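Local coordinates for erythrocyte membrane protein 1 (Plasmodium falciparum, PDB 2XU0), which probably binds host cell-surface receptors through its N-terminal NTS-DBL1α1 adhesion region, a rosetting domain of the parasite's surface protein, at residues 171-176 / 269-274; 194-199 / 263-268; 321-326 / 381-386; 331-336 / 374-379. The protein carries 10 engineered substitutions. One frame throughout, in Å; residues are numbered along the deposited sequence.

All four contacts belong to the Duffy-binding-like (DBL) domain, a largely helical fold tied by disulfides. Interactions 1 and 2 lie in its first, Duffy-binding part. They touch, with centres about 12 Å apart, and join helices 154-175, 186-204 and 249-268; in sequence, interaction 2 falls between the two segments of interaction 1. Both close earlier in the chain than interactions 3 and 4, which lie in the C-terminal subdomain and join the same two long helices, 311-338 and 371-407, their centres about 13 Å apart. Segments 194-199 and 321-326 touch where Arg194 packs on Glu321, and salt bridges from Arg194 to Glu317 and Asp198 to Arg314 also tie helix 186-204 to helix 311-338.

Interaction 1 (171-176 / 269-274); sequences YIVNDH and TCSAPY
Val173, on the last turn of helix 154-175, comes closest to the other backbone at Ala272, their CA atoms 6.1 Å apart. Segment 269-274 is irregular: just beyond helix 249-268 the chain makes a type I beta turn from Thr269 to Ala272, closed by Ala272 N to Thr269 O. Val173 points at this turn and carries the whole contact with its two methyls. Val173 CG1, anti to the backbone N (chi1 169°), comes within 3.3 Å of Ser271 O and 3.8 Å of Pro273 CD, the valine and proline meeting tip to tip. Val173 CG2 rests 3.8 Å from Ala272 CA and 4.1 Å from Ser271 OG. In this DBL helical bundle the valine thus fits a helix end against the loop that leads to strand 279-281. No hydrogen bond crosses the contact; Lys294 NZ bonds the carbonyls of Cys270 and Ala272. Ile188 of helix 186-204 packs on Val173 as well, and Ser271 touches Cys76, the disulfide partner of Cys270.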
loop_
_atom_site.group_PDB
_atom_site.type_symbol
_atom_site.label_atom_id
_atom_site.label_comp_id
_atom_site.label_asym_id
_atom_site.label_seq_id
_atom_site.Cartn_x
_atom_site.Cartn_y
_atom_site.Cartn_z
ATOM N N TYR A 171 -7.874 -8.011 -11.136
ATOM C CA TYR A 171 -7.447 -6.667 -11.531
ATOM C C TYR A 171 -5.980 -6.480 -11.208
ATOM O O TYR A 171 -5.227 -6.048 -12.076
ATOM C CB TYR A 171 -8.293 -5.514 -10.905
ATOM C CG TYR A 171 -7.599 -4.186 -11.148
ATOM C CD1 TYR A 171 -7.757 -3.507 -12.353
ATOM C CD2 TYR A 171 -6.633 -3.710 -10.262
ATOM C CE1 TYR A 171 -6.997 -2.375 -12.655
ATOM C CE2 TYR A 171 -5.842 -2.607 -10.571
ATOM C CZ TYR A 171 -6.055 -1.918 -11.752
ATOM O OH TYR A 171 -5.303 -0.809 -12.040
ATOM N N ILE A 172 -5.570 -6.745 -9.919
ATOM C CA ILE A 172 -4.183 -6.499 -9.499
ATOM C C ILE A 172 -3.210 -7.180 -10.421
ATOM O O ILE A 172 -2.273 -6.550 -10.904
ATOM C CB ILE A 172 -3.903 -6.875 -7.994
ATOM C CG1 ILE A 172 -4.738 -6.048 -6.966
ATOM C CG2 ILE A 172 -2.396 -6.914 -7.674
ATOM C CD1 ILE A 172 -4.492 -4.609 -6.913
ATOM N N VAL A 173 -3.398 -8.487 -10.623
ATOM C CA VAL A 173 -2.487 -9.286 -11.460
ATOM C C VAL A 173 -2.426 -8.749 -12.884
ATOM O O VAL A 173 -1.340 -8.680 -13.460
ATOM C CB VAL A 173 -2.873 -10.787 -11.428
ATOM C CG1 VAL A 173 -2.117 -11.585 -12.498
ATOM C CG2 VAL A 173 -2.643 -11.375 -10.045
ATOM N N ASN A 174 -3.581 -8.355 -13.452
ATOM C CA ASN A 174 -3.584 -7.895 -14.852
ATOM C C ASN A 174 -3.194 -6.458 -15.141
ATOM O O ASN A 174 -3.068 -6.087 -16.308
ATOM C CB ASN A 174 -4.843 -8.368 -15.595
ATOM C CG ASN A 174 -4.853 -9.872 -15.742
ATOM O OD1 ASN A 174 -3.995 -10.456 -16.420
ATOM N ND2 ASN A 174 -5.747 -10.540 -15.019
ATOM N N ASP A 175 -2.935 -5.659 -14.092
ATOM C CA ASP A 175 -2.537 -4.275 -14.295
ATOM C C ASP A 175 -1.289 -3.902 -13.520
ATOM O O ASP A 175 -0.816 -2.766 -13.605
ATOM C CB ASP A 175 -3.716 -3.335 -14.001
ATOM C CG ASP A 175 -3.582 -1.977 -14.661
ATOM O OD1 ASP A 175 -3.344 -1.933 -15.892
ATOM O OD2 ASP A 175 -3.632 -0.961 -13.938
ATOM N N HIS A 176 -0.706 -4.887 -12.802
ATOM C CA HIS A 176 0.485 -4.654 -11.983
ATOM C C HIS A 176 1.685 -4.208 -12.802
ATOM O O HIS A 176 1.925 -4.782 -13.845
ATOM C CB HIS A 176 0.837 -5.894 -11.139
ATOM C CG HIS A 176 1.739 -5.558 -9.995
ATOM N ND1 HIS A 176 3.102 -5.464 -10.163
ATOM C CD2 HIS A 176 1.433 -5.256 -8.714
ATOM C CE1 HIS A 176 3.589 -5.110 -8.988
ATOM N NE2 HIS A 176 2.621 -4.972 -8.085
ATOM N N THR A 269 -5.855 -15.243 -4.930
ATOM C CA THR A 269 -4.721 -15.681 -5.752
ATOM C C THR A 269 -5.115 -16.607 -6.937
ATOM O O THR A 269 -4.213 -17.060 -7.639
ATOM C CB THR A 269 -3.658 -16.364 -4.895
ATOM O OG1 THR A 269 -4.308 -17.410 -4.179
ATOM C CG2 THR A 269 -2.930 -15.410 -3.970
ATOM N N CYS A 270 -6.428 -16.863 -7.176
ATOM C CA CYS A 270 -6.932 -17.679 -8.320
ATOM C C CYS A 270 -6.174 -17.378 -9.635
ATOM O O CYS A 270 -5.741 -18.301 -10.323
ATOM C CB CYS A 270 -8.447 -17.518 -8.512
ATOM S SG CYS A 270 -9.474 -18.365 -7.289
ATOM N N SER A 271 -5.981 -16.081 -9.949
ATOM C CA SER A 271 -5.323 -15.606 -11.177
ATOM C C SER A 271 -3.877 -15.219 -10.993
ATOM O O SER A 271 -3.287 -14.642 -11.909
ATOM C CB SER A 271 -6.082 -14.407 -11.743
ATOM O OG SER A 271 -6.145 -13.374 -10.771
ATOM N N ALA A 272 -3.303 -15.472 -9.814
ATOM C CA ALA A 272 -1.924 -15.056 -9.563
ATOM C C ALA A 272 -0.990 -15.820 -10.491
ATOM O O ALA A 272 -1.246 -17.001 -10.747
ATOM C CB ALA A 272 -1.552 -15.282 -8.098
ATOM N N PRO A 273 0.039 -15.164 -11.075
ATOM C CA PRO A 273 0.945 -15.889 -11.983
ATOM C C PRO A 273 1.587 -17.073 -11.288
ATOM O O PRO A 273 1.840 -17.001 -10.075
ATOM C CB PRO A 273 2.018 -14.853 -12.319
ATOM C CG PRO A 273 1.400 -13.544 -12.019
ATOM C CD PRO A 273 0.495 -13.776 -10.869
ATOM N N TYR A 274 1.856 -18.159 -12.048
ATOM C CA TYR A 274 2.525 -19.341 -11.492
ATOM C C TYR A 274 3.873 -18.989 -10.884
ATOM O O TYR A 274 4.161 -19.405 -9.776
ATOM C CB TYR A 274 2.688 -20.480 -12.519
ATOM C CG TYR A 274 3.313 -21.709 -11.889
ATOM C CD1 TYR A 274 2.567 -22.546 -11.058
ATOM C CD2 TYR A 274 4.672 -21.984 -12.044
ATOM C CE1 TYR A 274 3.144 -23.657 -10.446
ATOM C CE2 TYR A 274 5.261 -23.093 -11.434
ATOM C CZ TYR A 274 4.489 -23.933 -10.647
ATOM O OH TYR A 274 5.060 -25.028 -10.043
#

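Interaction 2 (194-199 / 263-268); sequences RSFADI and QIWKAL
One face of the Phe196 ring receives the edge of the Trp265 indole in a T-shaped stack, the planes at 77° and the ring centroids 4.9 Å apart. Trp265 CE3 leads, sitting 3.5 Å from Phe196 CG and displaced from the middle of the ring toward its rim. At the Phe196 edge, near the ring plane, lies Ile264 CG2, 4.0 Å from Phe196 CE1. Trp265 CZ3 in turn approaches Phe196 CB, which lies in the indole plane at the tryptophan's edge. These rings fill the seam between helices 186-204 and 249-268 of the DBL helical bundle; the axes of segments 194-199 and 263-268 come within 10.8 Å at 135°. Phe196 has CG anti to the backbone N (chi1 178°), which sends the ring across to the other helix. Leu268 comes up obliquely, one turn beyond Ile264, with CD2 3.5 Å from Phe196 CB. Every residue in contact is buried, and the one indole N-H is satisfied by Cys295 O. Val161 of helix 154-175 adds to the apolar surroundings of Ile264.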
loop_
_atom_site.group_PDB
_atom_site.type_symbol
_atom_site.label_atom_id
_atom_site.label_comp_id
_atom_site.label_asym_id
_atom_site.label_seq_id
_atom_site.Cartn_x
_atom_site.Cartn_y
_atom_site.Cartn_z
ATOM N N ARG A 194 -1.599 -6.534 0.161
ATOM C CA ARG A 194 -2.124 -5.226 0.550
ATOM C C ARG A 194 -3.620 -5.139 0.374
ATOM O O ARG A 194 -4.279 -4.574 1.234
ATOM C CB ARG A 194 -1.412 -4.106 -0.189
ATOM C CG ARG A 194 0.018 -3.959 0.245
ATOM C CD ARG A 194 0.616 -2.892 -0.599
ATOM N NE ARG A 194 1.961 -2.561 -0.163
ATOM C CZ ARG A 194 2.943 -2.271 -0.996
ATOM N NH1 ARG A 194 2.735 -2.289 -2.306
ATOM N NH2 ARG A 194 4.137 -1.959 -0.534
ATOM N N SER A 195 -4.166 -5.726 -0.722
ATOM C CA SER A 195 -5.603 -5.767 -0.975
ATOM C C SER A 195 -6.278 -6.722 -0.026
ATOM O O SER A 195 -7.359 -6.437 0.458
ATOM C CB SER A 195 -5.890 -6.146 -2.433
ATOM O OG SER A 195 -5.706 -4.994 -3.232
ATOM N N PHE A 196 -5.652 -7.888 0.222
ATOM C CA PHE A 196 -6.144 -8.906 1.165
ATOM C C PHE A 196 -6.359 -8.252 2.526
ATOM O O PHE A 196 -7.393 -8.483 3.184
ATOM C CB PHE A 196 -5.082 -9.995 1.321
ATOM C CG PHE A 196 -5.397 -11.110 2.284
ATOM C CD1 PHE A 196 -6.460 -11.976 2.049
ATOM C CD2 PHE A 196 -4.543 -11.390 3.347
ATOM C CE1 PHE A 196 -6.668 -13.101 2.871
ATOM C CE2 PHE A 196 -4.760 -12.494 4.183
ATOM C CZ PHE A 196 -5.837 -13.322 3.962
ATOM N N ALA A 197 -5.373 -7.451 2.946
ATOM C CA ALA A 197 -5.431 -6.707 4.233
ATOM C C ALA A 197 -6.569 -5.650 4.257
ATOM O O ALA A 197 -7.301 -5.572 5.242
ATOM C CB ALA A 197 -4.088 -6.064 4.526
ATOM N N ASP A 198 -6.763 -4.908 3.155
ATOM C CA ASP A 198 -7.862 -3.942 3.061
ATOM C C ASP A 198 -9.227 -4.653 3.092
ATOM O O ASP A 198 -10.143 -4.168 3.755
ATOM C CB ASP A 198 -7.724 -3.036 1.807
ATOM C CG ASP A 198 -6.699 -1.913 1.930
ATOM O OD1 ASP A 198 -6.329 -1.559 3.072
ATOM O OD2 ASP A 198 -6.283 -1.377 0.888
ATOM N N ILE A 199 -9.349 -5.828 2.403
ATOM C CA ILE A 199 -10.580 -6.639 2.389
ATOM C C ILE A 199 -10.916 -7.103 3.778
ATOM O O ILE A 199 -12.074 -7.006 4.203
ATOM C CB ILE A 199 -10.539 -7.801 1.345
ATOM C CG1 ILE A 199 -10.654 -7.207 -0.103
ATOM C CG2 ILE A 199 -11.689 -8.789 1.615
ATOM C CD1 ILE A 199 -10.101 -8.139 -1.305
ATOM N N GLN A 263 -9.307 -19.414 2.847
ATOM C CA GLN A 263 -10.090 -19.578 1.598
ATOM C C GLN A 263 -10.133 -18.254 0.841
ATOM O O GLN A 263 -9.975 -18.230 -0.390
ATOM C CB GLN A 263 -11.545 -19.973 1.890
ATOM C CG GLN A 263 -11.753 -21.118 2.847
ATOM C CD GLN A 263 -13.222 -21.374 3.032
ATOM O OE1 GLN A 263 -13.918 -21.811 2.105
ATOM N NE2 GLN A 263 -13.726 -21.086 4.231
ATOM N N ILE A 264 -10.311 -17.137 1.578
ATOM C CA ILE A 264 -10.307 -15.798 0.976
ATOM C C ILE A 264 -8.970 -15.559 0.228
ATOM O O ILE A 264 -8.987 -15.120 -0.929
ATOM C CB ILE A 264 -10.679 -14.692 2.014
ATOM C CG1 ILE A 264 -12.186 -14.823 2.412
ATOM C CG2 ILE A 264 -10.387 -13.255 1.442
ATOM C CD1 ILE A 264 -12.592 -14.421 3.926
ATOM N N TRP A 265 -7.825 -15.916 0.858
ATOM C CA TRP A 265 -6.497 -15.767 0.223
ATOM C C TRP A 265 -6.421 -16.634 -1.037
ATOM O O TRP A 265 -5.797 -16.218 -2.013
ATOM C CB TRP A 265 -5.367 -16.171 1.182
ATOM C CG TRP A 265 -3.985 -16.041 0.559
ATOM C CD1 TRP A 265 -3.200 -17.050 0.088
ATOM C CD2 TRP A 265 -3.294 -14.822 0.257
ATOM N NE1 TRP A 265 -2.084 -16.536 -0.525
ATOM C CE2 TRP A 265 -2.088 -15.172 -0.380
ATOM C CE3 TRP A 265 -3.567 -13.458 0.491
ATOM C CZ2 TRP A 265 -1.169 -14.214 -0.811
ATOM C CZ3 TRP A 265 -2.659 -12.511 0.058
ATOM C CH2 TRP A 265 -1.459 -12.886 -0.545
ATOM N N LYS A 266 -7.000 -17.876 -0.972
ATOM C CA LYS A 266 -7.037 -18.828 -2.096
ATOM C C LYS A 266 -7.806 -18.191 -3.256
ATOM O O LYS A 266 -7.272 -18.105 -4.343
ATOM C CB LYS A 266 -7.659 -20.174 -1.653
ATOM C CG LYS A 266 -7.458 -21.290 -2.664
ATOM C CD LYS A 266 -7.901 -22.652 -2.149
ATOM C CE LYS A 266 -7.749 -23.690 -3.243
ATOM N NZ LYS A 266 -8.300 -25.016 -2.846
ATOM N N ALA A 267 -9.012 -17.641 -3.008
ATOM C CA ALA A 267 -9.764 -16.949 -4.061
ATOM C C ALA A 267 -8.977 -15.748 -4.637
ATOM O O ALA A 267 -8.855 -15.602 -5.859
ATOM C CB ALA A 267 -11.113 -16.501 -3.521
ATOM N N LEU A 268 -8.396 -14.915 -3.752
ATOM C CA LEU A 268 -7.629 -13.747 -4.171
ATOM C C LEU A 268 -6.494 -14.075 -5.128
ATOM O O LEU A 268 -6.172 -13.261 -5.999
ATOM C CB LEU A 268 -7.106 -12.966 -2.928
ATOM C CG LEU A 268 -6.288 -11.666 -3.195
ATOM C CD1 LEU A 268 -7.168 -10.542 -3.808
ATOM C CD2 LEU A 268 -5.647 -11.175 -1.910
#

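Interaction 3 (321-326 / 381-386); sequences EEFCRI and NEWIVK
Trp383 reaches from helix 371-407 to helix 311-338, two antiparallel helices of the DBL C-terminal subdomain whose local axes stand 12.3 Å apart at 167°. At that spacing large side chains must bridge the gap, and Trp383, the first residue of segment 381-386 to touch, does most of it. Its CG is anti to the backbone N (chi1 178°), which carries the six-membered ring out to Phe323 and Ile326. Trp383 CH2 lies 3.5 Å from Phe323 CD1; the two rings are nearly parallel, at 16°, but slid so far apart that they barely overlap, their centroids separated by 5.5 Å. Trp383 CZ2 meets Ile326 CG2 at 3.6 Å, the isoleucine crossing the indole at about a right angle. Lys330, one turn on from Ile326, makes a cation-pi contact with the same tryptophan. Phe323 also meets the rings of Trp319 and Phe461, so it belongs to a larger aromatic cluster. Beside it, Cys324 ties helix 311-338 to Cys442 by a disulfide. Next in sequence after Trp383, Ile384 sends its CD1 to the edge of the Phe323 ring, in the ring plane and 3.8 Å from Phe323 CE1.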
loop_
_atom_site.group_PDB
_atom_site.type_symbol
_atom_site.label_atom_id
_atom_site.label_comp_id
_atom_site.label_asym_id
_atom_site.label_seq_id
_atom_site.Cartn_x
_atom_site.Cartn_y
_atom_site.Cartn_z
ATOM N N GLU A 321 6.624 3.380 -0.688
ATOM C CA GLU A 321 7.108 2.476 -1.741
ATOM C C GLU A 321 6.698 2.956 -3.132
ATOM O O GLU A 321 7.532 2.991 -4.051
ATOM C CB GLU A 321 6.627 1.032 -1.494
ATOM C CG GLU A 321 7.446 0.312 -0.420
ATOM C CD GLU A 321 8.872 0.065 -0.870
ATOM O OE1 GLU A 321 9.088 -0.836 -1.711
ATOM O OE2 GLU A 321 9.753 0.860 -0.478
ATOM N N GLU A 322 5.441 3.358 -3.264
ATOM C CA GLU A 322 4.868 3.883 -4.511
ATOM C C GLU A 322 5.423 5.233 -4.845
ATOM O O GLU A 322 5.586 5.518 -6.025
ATOM C CB GLU A 322 3.329 3.913 -4.456
ATOM C CG GLU A 322 2.739 2.518 -4.537
ATOM C CD GLU A 322 2.927 1.854 -5.890
ATOM O OE1 GLU A 322 2.144 2.177 -6.814
ATOM O OE2 GLU A 322 3.897 1.073 -6.049
ATOM N N PHE A 323 5.750 6.066 -3.819
ATOM C CA PHE A 323 6.378 7.380 -4.011
ATOM C C PHE A 323 7.766 7.149 -4.631
ATOM O O PHE A 323 8.101 7.771 -5.641
ATOM C CB PHE A 323 6.515 8.170 -2.653
ATOM C CG PHE A 323 7.538 9.294 -2.688
ATOM C CD1 PHE A 323 7.315 10.444 -3.452
ATOM C CD2 PHE A 323 8.773 9.154 -2.061
ATOM C CE1 PHE A 323 8.294 11.441 -3.549
ATOM C CE2 PHE A 323 9.745 10.165 -2.147
ATOM C CZ PHE A 323 9.502 11.290 -2.902
ATOM N N CYS A 324 8.587 6.277 -4.006
ATOM C CA CYS A 324 9.955 5.978 -4.473
ATOM C C CYS A 324 9.943 5.347 -5.875
ATOM O O CYS A 324 10.795 5.677 -6.707
ATOM C CB CYS A 324 10.669 5.080 -3.473
ATOM S SG CYS A 324 11.036 5.874 -1.885
ATOM N N ARG A 325 8.991 4.440 -6.127
ATOM C CA ARG A 325 8.861 3.755 -7.417
ATOM C C ARG A 325 8.535 4.778 -8.509
ATOM O O ARG A 325 9.289 4.866 -9.464
ATOM C CB ARG A 325 7.816 2.639 -7.357
ATOM C CG ARG A 325 7.581 1.944 -8.712
ATOM C CD ARG A 325 6.507 0.877 -8.626
ATOM N NE ARG A 325 5.151 1.433 -8.601
ATOM C CZ ARG A 325 4.455 1.791 -9.680
ATOM N NH1 ARG A 325 4.987 1.687 -10.888
ATOM N NH2 ARG A 325 3.230 2.274 -9.553
ATOM N N ILE A 326 7.461 5.583 -8.315
ATOM C CA ILE A 326 7.015 6.643 -9.222
ATOM C C ILE A 326 8.066 7.740 -9.414
ATOM O O ILE A 326 8.214 8.227 -10.536
ATOM C CB ILE A 326 5.587 7.192 -8.866
ATOM C CG1 ILE A 326 4.478 6.091 -8.929
ATOM C CG2 ILE A 326 5.187 8.410 -9.687
ATOM C CD1 ILE A 326 4.461 5.282 -10.213
ATOM N N ASN A 381 8.256 19.315 -10.193
ATOM C CA ASN A 381 8.211 20.028 -8.912
ATOM C C ASN A 381 6.790 20.089 -8.331
ATOM O O ASN A 381 6.673 20.053 -7.112
ATOM C CB ASN A 381 8.792 21.439 -9.014
ATOM C CG ASN A 381 10.247 21.509 -9.389
ATOM O OD1 ASN A 381 11.004 20.537 -9.280
ATOM N ND2 ASN A 381 10.664 22.675 -9.859
ATOM N N GLU A 382 5.724 20.161 -9.172
ATOM C CA GLU A 382 4.362 20.200 -8.612
ATOM C C GLU A 382 4.013 18.866 -7.929
ATOM O O GLU A 382 3.459 18.871 -6.817
ATOM C CB GLU A 382 3.266 20.652 -9.595
ATOM C CG GLU A 382 2.859 19.733 -10.733
ATOM C CD GLU A 382 1.660 20.236 -11.519
ATOM O OE1 GLU A 382 1.432 19.731 -12.642
ATOM O OE2 GLU A 382 0.951 21.139 -11.016
ATOM N N TRP A 383 4.391 17.732 -8.582
ATOM C CA TRP A 383 4.180 16.399 -8.015
ATOM C C TRP A 383 4.930 16.255 -6.702
ATOM O O TRP A 383 4.327 15.817 -5.740
ATOM C CB TRP A 383 4.590 15.307 -9.001
ATOM C CG TRP A 383 4.434 13.917 -8.458
ATOM C CD1 TRP A 383 3.286 13.182 -8.383
ATOM C CD2 TRP A 383 5.481 13.084 -7.954
ATOM N NE1 TRP A 383 3.553 11.947 -7.842
ATOM C CE2 TRP A 383 4.899 11.849 -7.596
ATOM C CE3 TRP A 383 6.875 13.237 -7.832
ATOM C CZ2 TRP A 383 5.649 10.805 -7.040
ATOM C CZ3 TRP A 383 7.621 12.185 -7.316
ATOM C CH2 TRP A 383 7.008 10.990 -6.923
ATOM N N ILE A 384 6.221 16.657 -6.654
ATOM C CA ILE A 384 7.079 16.538 -5.471
ATOM C C ILE A 384 6.524 17.356 -4.311
ATOM O O ILE A 384 6.627 16.937 -3.155
ATOM C CB ILE A 384 8.566 16.881 -5.825
ATOM C CG1 ILE A 384 9.303 15.662 -6.362
ATOM C CG2 ILE A 384 9.356 17.555 -4.671
ATOM C CD1 ILE A 384 9.672 14.461 -5.345
ATOM N N VAL A 385 5.946 18.533 -4.630
ATOM C CA VAL A 385 5.356 19.433 -3.642
ATOM C C VAL A 385 4.116 18.817 -3.026
ATOM O O VAL A 385 3.933 18.910 -1.811
ATOM C CB VAL A 385 5.148 20.853 -4.220
ATOM C CG1 VAL A 385 4.073 21.633 -3.471
ATOM C CG2 VAL A 385 6.484 21.613 -4.242
ATOM N N LYS A 386 3.311 18.141 -3.847
ATOM C CA LYS A 386 2.112 17.445 -3.402
ATOM C C LYS A 386 2.500 16.215 -2.511
ATOM O O LYS A 386 1.791 15.920 -1.543
ATOM C CB LYS A 386 1.329 16.968 -4.618
ATOM C CG LYS A 386 0.008 16.285 -4.322
ATOM C CD LYS A 386 -0.683 15.812 -5.612
ATOM C CE LYS A 386 -1.732 14.748 -5.356
ATOM N NZ LYS A 386 -2.946 15.279 -4.664
#

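Interaction 4 (331-336 / 374-379); sequences IDKVKK and QDQCIK
Gln376 projects from helix 371-407 onto Lys333 and Val334 of helix 311-338. The two helices form an antiparallel pair in the DBL C-terminal subdomain, with local axes 9.1 Å apart at 161°, and the CA atoms of Val334 and Gln376 come within 5.6 Å. From CB, which is directed at the other helix, the glutamine chain bends at chi2 (53°) and runs over the opposing backbone. Gln376 CG makes the inner contacts: it lies 3.8 Å from Val334 CA and equally close to Val334 CG2, and it also passes near the carbonyl oxygen of Lys333. Gln376 CD, the amide carbon, stands 3.7 Å from Lys333 CD. Beyond it OE1 lies a little farther from that same methylene, and NE2 also approaches it. The lysine and glutamine chains cross at about a right angle, so the aliphatic part of one covers the amide of the other; no hydrogen bond links the two segments. Deeper in, Val334 turns its other methyl, CG1, to Cys377 SG at 4.2 Å, the sulfur that is bonded to Cys467. Val334 also packs on Tyr380 and Ser464, which add to its buried surroundings. At the partly exposed outer side, the tip of Gln376 ends with NE2 3.5 Å from Lys333 CD and 3.8 Å from its CE.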
loop_
_atom_site.group_PDB
_atom_site.type_symbol
_atom_site.label_atom_id
_atom_site.label_comp_id
_atom_site.label_asym_id
_atom_site.label_seq_id
_atom_site.Cartn_x
_atom_site.Cartn_y
_atom_site.Cartn_z
ATOM N N ILE A 331 11.825 11.031 -12.643
ATOM C CA ILE A 331 13.194 11.543 -12.810
ATOM C C ILE A 331 13.729 11.229 -14.221
ATOM O O ILE A 331 14.363 12.087 -14.838
ATOM C CB ILE A 331 14.142 11.050 -11.685
ATOM C CG1 ILE A 331 13.823 11.707 -10.323
ATOM C CG2 ILE A 331 15.648 11.168 -12.058
ATOM C CD1 ILE A 331 14.154 13.148 -10.186
ATOM N N ASP A 332 13.453 10.002 -14.713
ATOM C CA ASP A 332 13.832 9.520 -16.045
ATOM C C ASP A 332 13.229 10.367 -17.164
ATOM O O ASP A 332 13.936 10.672 -18.128
ATOM C CB ASP A 332 13.493 8.027 -16.215
ATOM C CG ASP A 332 14.406 7.101 -15.431
ATOM O OD1 ASP A 332 13.980 5.961 -15.135
ATOM O OD2 ASP A 332 15.552 7.515 -15.112
ATOM N N LYS A 333 11.956 10.797 -17.005
ATOM C CA LYS A 333 11.278 11.659 -17.975
ATOM C C LYS A 333 11.870 13.063 -17.942
ATOM O O LYS A 333 11.987 13.711 -18.990
ATOM C CB LYS A 333 9.758 11.686 -17.734
ATOM C CG LYS A 333 8.928 11.528 -19.002
ATOM C CD LYS A 333 8.723 12.852 -19.746
ATOM C CE LYS A 333 7.974 12.694 -21.051
ATOM N NZ LYS A 333 8.855 12.223 -22.149
ATOM N N VAL A 334 12.264 13.532 -16.745
ATOM C CA VAL A 334 12.911 14.842 -16.585
ATOM C C VAL A 334 14.302 14.786 -17.245
ATOM O O VAL A 334 14.658 15.694 -18.008
ATOM C CB VAL A 334 12.976 15.284 -15.098
ATOM C CG1 VAL A 334 13.977 16.415 -14.886
ATOM C CG2 VAL A 334 11.590 15.672 -14.589
ATOM N N LYS A 335 15.039 13.688 -17.008
ATOM C CA LYS A 335 16.356 13.505 -17.589
ATOM C C LYS A 335 16.303 13.533 -19.133
ATOM O O LYS A 335 17.118 14.235 -19.730
ATOM C CB LYS A 335 17.055 12.232 -17.064
ATOM C CG LYS A 335 18.551 12.241 -17.358
ATOM C CD LYS A 335 19.277 10.973 -16.968
ATOM C CE LYS A 335 20.756 11.166 -17.229
ATOM N NZ LYS A 335 21.599 10.101 -16.616
ATOM N N LYS A 336 15.336 12.840 -19.771
ATOM C CA LYS A 336 15.248 12.856 -21.242
ATOM C C LYS A 336 14.995 14.238 -21.862
ATOM O O LYS A 336 15.427 14.478 -22.985
ATOM C CB LYS A 336 14.344 11.749 -21.817
ATOM C CG LYS A 336 12.846 12.022 -21.769
ATOM C CD LYS A 336 12.045 10.946 -22.512
ATOM C CE LYS A 336 11.847 11.226 -23.987
ATOM N NZ LYS A 336 11.045 10.158 -24.642
ATOM N N GLN A 374 12.506 23.092 -18.766
ATOM C CA GLN A 374 11.752 23.988 -17.885
ATOM C C GLN A 374 10.331 23.436 -17.617
ATOM O O GLN A 374 9.957 23.299 -16.456
ATOM C CB GLN A 374 11.711 25.422 -18.453
ATOM C CG GLN A 374 11.048 26.435 -17.521
ATOM C CD GLN A 374 11.035 27.838 -18.070
ATOM O OE1 GLN A 374 11.412 28.780 -17.384
ATOM N NE2 GLN A 374 10.574 28.019 -19.306
ATOM N N ASP A 375 9.594 23.051 -18.675
ATOM C CA ASP A 375 8.235 22.498 -18.590
ATOM C C ASP A 375 8.163 21.170 -17.803
ATOM O O ASP A 375 7.211 20.966 -17.041
ATOM C CB ASP A 375 7.623 22.325 -19.993
ATOM C CG ASP A 375 7.661 23.570 -20.873
ATOM O OD1 ASP A 375 7.602 24.700 -20.320
ATOM O OD2 ASP A 375 7.758 23.417 -22.110
ATOM N N GLN A 376 9.154 20.271 -17.999
ATOM C CA GLN A 376 9.213 18.989 -17.304
ATOM C C GLN A 376 9.577 19.197 -15.825
ATOM O O GLN A 376 9.008 18.547 -14.949
ATOM C CB GLN A 376 10.195 18.039 -18.007
ATOM C CG GLN A 376 9.833 16.555 -17.885
ATOM C CD GLN A 376 8.423 16.231 -18.326
ATOM O OE1 GLN A 376 7.539 15.958 -17.505
ATOM N NE2 GLN A 376 8.183 16.262 -19.626
ATOM N N CYS A 377 10.477 20.146 -15.554
ATOM C CA CYS A 377 10.914 20.502 -14.206
ATOM C C CYS A 377 9.780 21.099 -13.380
ATOM O O CYS A 377 9.598 20.678 -12.239
ATOM C CB CYS A 377 12.135 21.407 -14.249
ATOM S SG CYS A 377 13.638 20.568 -14.826
ATOM N N ILE A 378 8.964 21.995 -13.995
ATOM C CA ILE A 378 7.785 22.640 -13.400
ATOM C C ILE A 378 6.785 21.554 -12.985
ATOM O O ILE A 378 6.355 21.547 -11.833
ATOM C CB ILE A 378 7.147 23.684 -14.371
ATOM C CG1 ILE A 378 8.044 24.946 -14.575
ATOM C CG2 ILE A 378 5.686 24.025 -14.004
ATOM C CD1 ILE A 378 7.889 26.146 -13.601
ATOM N N LYS A 379 6.452 20.633 -13.916
ATOM C CA LYS A 379 5.561 19.503 -13.705
ATOM C C LYS A 379 6.074 18.538 -12.597
ATOM O O LYS A 379 5.283 18.095 -11.747
ATOM C CB LYS A 379 5.371 18.729 -15.014
ATOM C CG LYS A 379 4.117 19.102 -15.797
ATOM C CD LYS A 379 4.157 18.542 -17.226
ATOM C CE LYS A 379 3.527 17.172 -17.356
ATOM N NZ LYS A 379 3.728 16.603 -18.716
#